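Local coordinates for protein probable phospholipase A2 homolog 2 (Oryza sativa, PDB 2WG9) that probably catalyses the calcium-dependent hydrolysis of the 2-acyl ester of membrane phosphoglycerides, releasing a lysophospholipid and a free fatty acid, at residues 33-38 against 42-47. Sequence-based numbering, arbitrary orientation.
Sequences LLRYGK and ILYSGC. With CA (calcium ion), chain C; OCA (octanoic acid (caprylic acid)), chain D.
Tyr-44 carries most of this contact: its ring lies under the extended side chain of Arg-35 and meets Gly-37 O with its edge. The nonpolar part is a CH-pi contact: Arg-35 CG lies over one face of the ring, 4.0 Å from its centroid, and CD follows at 3.7 Å from Tyr-44 CD1. The guanidinium continues past the rim, its plane turned only 16° from that of the ring. With CG anti to the backbone N (chi1 172°), the phenol reaches across to residues 33-38.

Among hydrogen bonds, Tyr-44 OH donates to Gly-37 O at 2.7 Å, in the carbonyl plane and on a lone pair, so the ring is gripped at its edge as well as over a face; Ser-20 OG is a second partner of this hydroxyl. A phenylalanine here would probably keep the CH-pi contact with Arg-35 but leave Gly-37 O without its phenolic donor and Ser-20 OG without this partner.

Water supplies the next layer: one molecule accepts from Ile-42 N at 2.8 Å and is placed to donate to Leu-34 O.

Metal coordination completes the account. Tyr-44 O binds calcium at 2.2 Å, beside octanoate O1 at 2.5 Å, while Tyr-39, Gly-41 and Asp-64 supply further ligands. Ile-42 CG1 touches the acyl chain. Tyr-44 thus exemplifies how one residue can bind metal through its carbonyl and pack through its side chain. Residues 42-47 continue the calcium-binding loop characteristic of secreted phospholipases A2, here held against strand 35-37 by the Tyr-44 side chain.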
loop_
_atom_site.group_PDB
_atom_site.type_symbol
_atom_site.label_atom_id
_atom_site.label_comp_id
_atom_site.label_asym_id
_atom_site.label_seq_id
_atom_site.Cartn_x
_atom_site.Cartn_y
_atom_site.Cartn_z
ATOM N N LEU A 33 5.066 -10.610 2.843
ATOM C CA LEU A 33 5.562 -10.956 1.510
ATOM C C LEU A 33 4.656 -10.481 0.361
ATOM O O LEU A 33 5.033 -10.565 -0.811
ATOM C CB LEU A 33 5.786 -12.476 1.398
ATOM C CG LEU A 33 6.850 -13.129 2.284
ATOM C CD1 LEU A 33 6.925 -14.617 1.992
ATOM C CD2 LEU A 33 8.229 -12.469 2.126
ATOM N N LEU A 34 3.472 -9.990 0.709
ATOM C CA LEU A 34 2.487 -9.518 -0.265
ATOM C C LEU A 34 3.121 -8.579 -1.299
ATOM O O LEU A 34 3.834 -7.641 -0.934
ATOM C CB LEU A 34 1.347 -8.806 0.478
ATOM C CG LEU A 34 -0.004 -8.535 -0.192
ATOM C CD1 LEU A 34 -1.105 -8.542 0.861
ATOM C CD2 LEU A 34 -0.009 -7.220 -0.953
ATOM N N ARG A 35 2.861 -8.847 -2.579
ATOM C CA ARG A 35 3.185 -7.918 -3.660
ATOM C C ARG A 35 2.024 -7.896 -4.641
ATOM O O ARG A 35 1.735 -8.896 -5.299
ATOM C CB ARG A 35 4.491 -8.284 -4.369
ATOM C CG ARG A 35 5.708 -8.007 -3.531
ATOM C CD ARG A 35 6.976 -8.236 -4.292
ATOM N NE ARG A 35 8.128 -7.866 -3.480
ATOM C CZ ARG A 35 9.389 -8.155 -3.789
ATOM N NH1 ARG A 35 9.674 -8.823 -4.902
ATOM N NH2 ARG A 35 10.366 -7.773 -2.976
ATOM N N TYR A 36 1.364 -6.744 -4.724
ATOM C CA TYR A 36 0.123 -6.593 -5.474
ATOM C C TYR A 36 0.206 -5.296 -6.267
ATOM O O TYR A 36 0.521 -4.235 -5.706
ATOM C CB TYR A 36 -1.050 -6.562 -4.482
ATOM C CG TYR A 36 -2.424 -6.353 -5.057
ATOM C CD1 TYR A 36 -3.355 -7.401 -5.093
ATOM C CD2 TYR A 36 -2.823 -5.097 -5.526
ATOM C CE1 TYR A 36 -4.635 -7.204 -5.604
ATOM C CE2 TYR A 36 -4.092 -4.894 -6.042
ATOM C CZ TYR A 36 -4.994 -5.945 -6.077
ATOM O OH TYR A 36 -6.255 -5.729 -6.588
ATOM N N GLY A 37 -0.084 -5.387 -7.567
ATOM C CA GLY A 37 0.048 -4.245 -8.469
ATOM C C GLY A 37 1.506 -3.828 -8.534
ATOM O O GLY A 37 2.398 -4.678 -8.431
ATOM N N LYS A 38 1.747 -2.529 -8.703
ATOM C CA LYS A 38 3.105 -1.986 -8.749
ATOM C C LYS A 38 3.509 -1.382 -7.401
ATOM O O LYS A 38 4.690 -1.088 -7.184
ATOM C CB LYS A 38 3.232 -0.911 -9.848
ATOM C CG LYS A 38 3.086 -1.411 -11.282
ATOM C CD LYS A 38 2.906 -0.228 -12.235
ATOM C CE LYS A 38 2.539 -0.661 -13.646
ATOM N NZ LYS A 38 2.384 0.523 -14.573
ATOM N N ILE A 42 5.234 -4.278 1.377
ATOM C CA ILE A 42 6.270 -3.686 2.213
ATOM C C ILE A 42 7.577 -3.622 1.425
ATOM O O ILE A 42 7.970 -4.597 0.787
ATOM C CB ILE A 42 6.434 -4.483 3.538
ATOM C CG1 ILE A 42 5.108 -4.478 4.317
ATOM C CG2 ILE A 42 7.580 -3.905 4.392
ATOM C CD1 ILE A 42 5.007 -5.538 5.420
ATOM N N LEU A 43 8.234 -2.462 1.456
ATOM C CA LEU A 43 9.472 -2.243 0.689
ATOM C C LEU A 43 9.303 -2.727 -0.761
ATOM O O LEU A 43 10.129 -3.468 -1.304
ATOM C CB LEU A 43 10.682 -2.900 1.389
ATOM C CG LEU A 43 10.938 -2.464 2.842
ATOM C CD1 LEU A 43 11.941 -3.370 3.525
ATOM C CD2 LEU A 43 11.391 -1.013 2.953
ATOM N N TYR A 44 8.189 -2.311 -1.360
ATOM C CA TYR A 44 7.840 -2.641 -2.731
ATOM C C TYR A 44 7.032 -1.473 -3.290
ATOM O O TYR A 44 5.973 -1.139 -2.753
ATOM C CB TYR A 44 7.018 -3.937 -2.788
ATOM C CG TYR A 44 6.468 -4.213 -4.164
ATOM C CD1 TYR A 44 7.311 -4.634 -5.193
ATOM C CD2 TYR A 44 5.113 -4.029 -4.450
ATOM C CE1 TYR A 44 6.822 -4.883 -6.469
ATOM C CE2 TYR A 44 4.614 -4.269 -5.727
ATOM C CZ TYR A 44 5.480 -4.692 -6.730
ATOM O OH TYR A 44 5.012 -4.923 -7.996
ATOM N N SER A 45 7.530 -0.842 -4.352
ATOM C CA SER A 45 6.871 0.343 -4.903
ATOM C C SER A 45 7.151 0.519 -6.390
ATOM O O SER A 45 8.111 -0.044 -6.923
ATOM C CB SER A 45 7.284 1.602 -4.123
ATOM O OG SER A 45 6.302 2.623 -4.247
ATOM N N GLY A 46 6.305 1.306 -7.051
ATOM C CA GLY A 46 6.387 1.505 -8.487
ATOM C C GLY A 46 7.419 2.556 -8.852
ATOM O O GLY A 46 7.712 3.460 -8.063
ATOM N N CYS A 47 7.977 2.422 -10.049
ATOM C CA CYS A 47 8.939 3.387 -10.560
ATOM C C CYS A 47 8.235 4.726 -10.801
ATOM O O CYS A 47 7.026 4.750 -11.028
ATOM C CB CYS A 47 9.594 2.849 -11.836
ATOM S SG CYS A 47 10.577 1.328 -11.561
HETATM CA CA CA C . 4.492 -0.368 -1.279
HETATM C C1 OCA D . 1.508 0.059 0.565
HETATM C C2 OCA D . 0.476 -0.702 1.401
HETATM C C3 OCA D . 0.841 -0.705 2.884
HETATM C C4 OCA D . 2.007 -1.644 3.203
HETATM C C5 OCA D . 1.675 -3.119 2.925
HETATM C C6 OCA D . 1.011 -3.781 4.131
HETATM C C7 OCA D . 1.333 -5.275 4.184
HETATM C C8 OCA D . 0.090 -6.109 3.852
HETATM O O1 OCA D . 2.433 -0.603 0.056
HETATM O O2 OCA D . 1.340 1.289 0.447
HETATM O O HOH W 1 4.330 -6.919 1.709
HETATM O O HOH W 2 6.702 -7.336 -0.380
HETATM O O HOH W 3 6.393 0.240 0.056
#